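PDB 4FZQ: uncharacterized protein conserved in bacteria from Streptococcus suis, which is a surface antigen (HP0197) that mediates host cell attachment, here represented by its G5 domain, a module probably used for binding cell-surface glycans. Local coordinates for residues 46-51 with 56-61; 15-20 with 65-70. The protein carries 1 engineered substitution. All coordinates share one frame; numbering follows the deposited sequence.

Interaction 1: 46-51 with 56-61; sequences YQDVIV and MATNLL. Engineered in segment 56-61: Met-56 (natural residue Val).
Two neighbouring strands of a beta hairpin, 41-50 and 55-66, meet here in the first of the two three-stranded sheets of this elongated G5 domain. Their short segments run antiparallel, at 161° between N-to-C directions. Gln-47 and Asn-59 form a hydrogen-bonded pair: Gln-47 N reaches Asn-59 O at 2.7 Å and Asn-59 N returns to Gln-47 O at 2.8 Å, each donor lying in the plane of the carbonyl it meets. Toward the turn, Val-49 N donates to Ala-57 O, and Met-56 N to Val-49 O at 2.8 Å.

The non-hydrogen-bonded pairs Tyr-46 with Leu-60 and Asp-48 with Thr-58 put their side chains on one face of the sheet. Leu-60 turns CG anti to its backbone N (chi1 173°), and CD1 comes over a face of the Tyr-46 ring in a CH-pi contact, 4.0 Å from the ring centroid and 24° off the normal. Leu-60 CD1 is displaced toward the rim, nearest to Tyr-46 CE2 at 3.7 Å. On the other face of the sheet, CB of Gln-47 packs against Leu-61 CD2 at 3.9 Å. Beyond the paired residues, Met-56, an engineered residue in place of the natural Val, bends its chain at chi2 and chi3; its CG touches Val-51 CB at 3.3 Å, the two side chains crossing at about a right angle.

The Asp-48 carboxylate is engaged by strand 4-13, where OD1 forms salt bridges with Arg-8 and Lys-6. That strand also hydrogen-bonds through its backbone to Tyr-46 and Asp-48, so strand 41-50 is the central strand of the sheet, flanked by 4-13 and 55-66.

Interaction 2: 15-20 with 65-70; sequences PIKEEI and VVEGQN
A side-chain salt bridge between Lys-17 and Glu-67 joins two connecting segments at the middle of the elongated, helix-free G5 domain, where the chain passes between its two beta sheets. Segment 65-70 leaves strand 55-66 of one sheet and heads for strand 71-75 of the other, while 15-20 leads into strand 18-22. The contact is local, burying 251 Å² in all, and the nearest pair of CA atoms, those of Lys-17 and Asn-70, is 5.2 Å apart, just ahead of strand 71-75.

Lys-17 reaches both partners, Glu-67 and Asn-70. Its chain is extended as far as CE and then bends (chi4 67°), which brings NZ to the carboxylate of Glu-67, whose side chain comes from the opposite direction. NZ lies 2.6 Å from Glu-67 OE2, on the syn side and 15° out of the carboxylate plane; its second bond, to OE1 at 3.0 Å, is weak. Nearer the backbone, Lys-17 CB rests against Asn-70 OD1 at 3.3 Å, the two side chains crossing obliquely. The other end of that amide, ND2, is hydrogen-bonded to Tyr-32 of the third subunit, so Asn-70 faces both this contact and a subunit interface. A water accepts from Lys-17 N at 2.8 Å and lies 3.1 Å from Gln-69 O, to which it can donate, though it has other acceptors within reach.

The carboxylate is also tied to the backbone of the following residue, which probably restrains its rotation: Gly-68 N donates to Glu-67 OE2 at 3.0 Å from the anti side, 31° out of the carboxylate plane.

Overall arrangement
From the N terminus, strand 4-13 enters the first sheet before the chain passes into segment 15-20, one half of interaction 2. Strands 18-22 and 31-35 of the second sheet follow, and the chain then returns along strand 41-50 to interaction 1, which closes the short hairpin, with four residues between 46-51 and 56-61. Strand 55-66 leads on to 65-70, closing the much longer loop of interaction 2, with interaction 1 nested inside it. The two centres lie about 31 Å apart: interaction 1 pairs strands within the first sheet, whereas interaction 2 fastens the connections between the sheets. Both touch the second subunit.

Interaction 1: 46-51 with 56-61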
# COMPACT_ATOMS: atom_id res chain seq x y z
N TYR A 46 5.50 -3.02 -23.33
CA TYR A 46 6.89 -2.60 -23.38
C TYR A 46 7.60 -3.25 -24.53
O TYR A 46 7.12 -4.23 -25.11
CB TYR A 46 7.64 -3.01 -22.10
CG TYR A 46 7.17 -2.34 -20.84
CD1 TYR A 46 6.16 -2.89 -20.06
CD2 TYR A 46 7.75 -1.14 -20.42
CE1 TYR A 46 5.74 -2.26 -18.88
CE2 TYR A 46 7.34 -0.51 -19.27
CZ TYR A 46 6.33 -1.07 -18.50
OH TYR A 46 5.93 -0.45 -17.34
N GLN A 47 8.77 -2.71 -24.85
CA GLN A 47 9.60 -3.30 -25.90
C GLN A 47 11.01 -3.41 -25.36
O GLN A 47 11.60 -2.42 -24.93
CB GLN A 47 9.61 -2.47 -27.17
CG GLN A 47 10.18 -3.28 -28.30
CD GLN A 47 10.26 -2.52 -29.59
OE1 GLN A 47 10.26 -3.12 -30.66
NE2 GLN A 47 10.35 -1.20 -29.51
N ASP A 48 11.55 -4.62 -25.38
CA ASP A 48 12.89 -4.86 -24.88
C ASP A 48 13.87 -5.08 -26.02
O ASP A 48 13.49 -5.57 -27.08
CB ASP A 48 12.89 -6.11 -24.00
CG ASP A 48 12.06 -5.95 -22.74
OD1 ASP A 48 11.56 -6.97 -22.24
OD2 ASP A 48 11.92 -4.81 -22.25
N VAL A 49 15.12 -4.69 -25.78
CA VAL A 49 16.16 -4.91 -26.77
C VAL A 49 17.00 -6.03 -26.18
O VAL A 49 17.41 -5.95 -25.02
CB VAL A 49 17.09 -3.70 -26.97
CG1 VAL A 49 18.05 -3.97 -28.13
CG2 VAL A 49 16.29 -2.48 -27.26
N ILE A 50 17.26 -7.07 -26.96
CA ILE A 50 18.05 -8.18 -26.46
C ILE A 50 19.38 -8.31 -27.17
O ILE A 50 19.44 -8.42 -28.40
CB ILE A 50 17.26 -9.48 -26.60
CG1 ILE A 50 15.89 -9.31 -25.95
CG2 ILE A 50 18.02 -10.64 -25.97
CD1 ILE A 50 14.86 -10.38 -26.30
N VAL A 51 20.46 -8.29 -26.38
CA VAL A 51 21.83 -8.43 -26.88
C VAL A 51 22.55 -9.53 -26.11
O VAL A 51 22.91 -9.35 -24.94
CB VAL A 51 22.64 -7.14 -26.70
CG1 VAL A 51 24.06 -7.35 -27.22
CG2 VAL A 51 21.96 -5.98 -27.41
N MET A 56 18.89 -5.44 -22.73
CA MET A 56 19.79 -4.32 -22.53
C MET A 56 19.09 -3.01 -22.27
O MET A 56 19.70 -2.04 -21.82
CB MET A 56 20.70 -4.15 -23.74
CG MET A 56 21.54 -5.39 -24.09
SD MET A 56 22.47 -6.09 -22.69
CE MET A 56 23.34 -4.61 -22.05
N ALA A 57 17.79 -2.97 -22.57
CA ALA A 57 17.01 -1.76 -22.39
C ALA A 57 15.56 -1.99 -22.77
O ALA A 57 15.23 -2.96 -23.46
CB ALA A 57 17.60 -0.63 -23.26
N THR A 58 14.70 -1.10 -22.33
CA THR A 58 13.30 -1.26 -22.65
C THR A 58 12.55 0.06 -22.74
O THR A 58 12.81 1.00 -21.98
CB THR A 58 12.58 -2.21 -21.64
OG1 THR A 58 11.51 -1.51 -21.00
CG2 THR A 58 13.54 -2.74 -20.60
N ASN A 59 11.64 0.13 -23.70
CA ASN A 59 10.82 1.31 -23.90
C ASN A 59 9.36 0.97 -23.62
O ASN A 59 8.92 -0.17 -23.82
CB ASN A 59 10.91 1.83 -25.34
CG ASN A 59 12.29 2.37 -25.69
OD1 ASN A 59 13.00 2.92 -24.86
ND2 ASN A 59 12.65 2.23 -26.96
N LEU A 60 8.62 1.97 -23.16
CA LEU A 60 7.21 1.83 -22.89
C LEU A 60 6.51 2.23 -24.19
O LEU A 60 6.68 3.35 -24.67
CB LEU A 60 6.79 2.78 -21.76
CG LEU A 60 5.29 2.87 -21.49
CD1 LEU A 60 4.79 1.53 -20.94
CD2 LEU A 60 5.01 3.99 -20.49
N LEU A 61 5.75 1.32 -24.77
CA LEU A 61 5.06 1.59 -26.02
C LEU A 61 3.68 2.21 -25.83
O LEU A 61 3.30 3.11 -26.58
CB LEU A 61 4.94 0.29 -26.82
CG LEU A 61 5.90 0.08 -28.00
CD1 LEU A 61 7.27 0.67 -27.71
CD2 LEU A 61 5.98 -1.42 -28.28

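Interaction 2: 15-20 with 65-70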
# COMPACT_ATOMS: atom_id res chain seq x y z
N PRO A 15 -6.75 -0.50 -7.69
CA PRO A 15 -7.46 -0.64 -6.41
C PRO A 15 -8.97 -0.72 -6.68
O PRO A 15 -9.49 0.06 -7.49
CB PRO A 15 -7.10 0.65 -5.68
CG PRO A 15 -5.75 1.01 -6.25
CD PRO A 15 -5.89 0.70 -7.71
N ILE A 16 -9.67 -1.64 -6.02
CA ILE A 16 -11.11 -1.75 -6.23
C ILE A 16 -11.75 -0.49 -5.66
O ILE A 16 -11.41 -0.04 -4.58
CB ILE A 16 -11.71 -2.97 -5.49
CG1 ILE A 16 -11.41 -4.27 -6.25
CG2 ILE A 16 -13.23 -2.82 -5.39
CD1 ILE A 16 -9.96 -4.72 -6.25
N LYS A 17 -12.67 0.11 -6.41
CA LYS A 17 -13.34 1.30 -5.91
C LYS A 17 -14.56 0.81 -5.15
O LYS A 17 -15.26 -0.10 -5.61
CB LYS A 17 -13.77 2.20 -7.06
CG LYS A 17 -12.63 2.79 -7.88
CD LYS A 17 -13.18 3.70 -8.96
CE LYS A 17 -12.08 4.29 -9.82
NZ LYS A 17 -11.41 3.24 -10.62
N GLU A 18 -14.81 1.39 -3.98
CA GLU A 18 -15.96 0.96 -3.19
C GLU A 18 -16.95 2.09 -2.98
O GLU A 18 -16.63 3.12 -2.38
CB GLU A 18 -15.51 0.44 -1.82
CG GLU A 18 -16.58 -0.36 -1.09
CD GLU A 18 -16.14 -0.82 0.30
OE1 GLU A 18 -16.13 0.01 1.23
OE2 GLU A 18 -15.81 -2.01 0.47
N GLU A 19 -18.17 1.88 -3.46
CA GLU A 19 -19.21 2.87 -3.30
C GLU A 19 -19.99 2.60 -2.02
O GLU A 19 -20.33 1.46 -1.73
CB GLU A 19 -20.17 2.82 -4.49
CG GLU A 19 -21.34 3.75 -4.33
CD GLU A 19 -22.31 3.69 -5.49
OE1 GLU A 19 -22.10 2.86 -6.41
OE2 GLU A 19 -23.27 4.49 -5.48
N ILE A 20 -20.23 3.65 -1.23
CA ILE A 20 -21.02 3.50 -0.01
C ILE A 20 -22.34 4.14 -0.39
O ILE A 20 -22.42 5.32 -0.73
CB ILE A 20 -20.42 4.22 1.22
CG1 ILE A 20 -19.21 3.45 1.77
CG2 ILE A 20 -21.45 4.26 2.35
CD1 ILE A 20 -19.38 1.98 2.08
N VAL A 65 -5.61 2.27 -19.48
CA VAL A 65 -6.27 2.16 -18.19
C VAL A 65 -7.75 1.86 -18.41
O VAL A 65 -8.45 2.63 -19.04
CB VAL A 65 -6.13 3.46 -17.38
CG1 VAL A 65 -7.08 3.45 -16.20
CG2 VAL A 65 -4.70 3.61 -16.89
N VAL A 66 -8.21 0.72 -17.89
CA VAL A 66 -9.60 0.33 -18.03
C VAL A 66 -10.32 0.32 -16.68
O VAL A 66 -9.89 -0.36 -15.75
CB VAL A 66 -9.71 -1.07 -18.61
CG1 VAL A 66 -11.17 -1.38 -18.95
CG2 VAL A 66 -8.82 -1.20 -19.83
N GLU A 67 -11.40 1.08 -16.57
CA GLU A 67 -12.16 1.15 -15.32
C GLU A 67 -12.70 -0.23 -14.97
O GLU A 67 -13.02 -1.02 -15.85
CB GLU A 67 -13.33 2.12 -15.45
CG GLU A 67 -14.22 2.18 -14.21
CD GLU A 67 -13.49 2.74 -12.99
OE1 GLU A 67 -13.21 3.96 -12.97
OE2 GLU A 67 -13.20 1.95 -12.06
N GLY A 68 -12.80 -0.52 -13.68
CA GLY A 68 -13.31 -1.81 -13.26
C GLY A 68 -14.76 -1.75 -12.87
O GLY A 68 -15.51 -0.88 -13.32
N GLN A 69 -15.17 -2.68 -12.02
CA GLN A 69 -16.54 -2.72 -11.54
C GLN A 69 -16.52 -2.36 -10.06
O GLN A 69 -15.74 -2.93 -9.30
CB GLN A 69 -17.11 -4.12 -11.74
CG GLN A 69 -18.53 -4.32 -11.23
CD GLN A 69 -18.99 -5.76 -11.36
OE1 GLN A 69 -19.24 -6.24 -12.46
NE2 GLN A 69 -19.10 -6.46 -10.23
N ASN A 70 -17.35 -1.41 -9.66
CA ASN A 70 -17.41 -0.98 -8.27
C ASN A 70 -17.92 -2.04 -7.30
O ASN A 70 -18.75 -2.88 -7.64
CB ASN A 70 -18.32 0.23 -8.08
CG ASN A 70 -17.68 1.53 -8.54
OD1 ASN A 70 -16.49 1.59 -8.86
ND2 ASN A 70 -18.49 2.60 -8.55
O HOH W 1 -13.26 -1.18 -8.88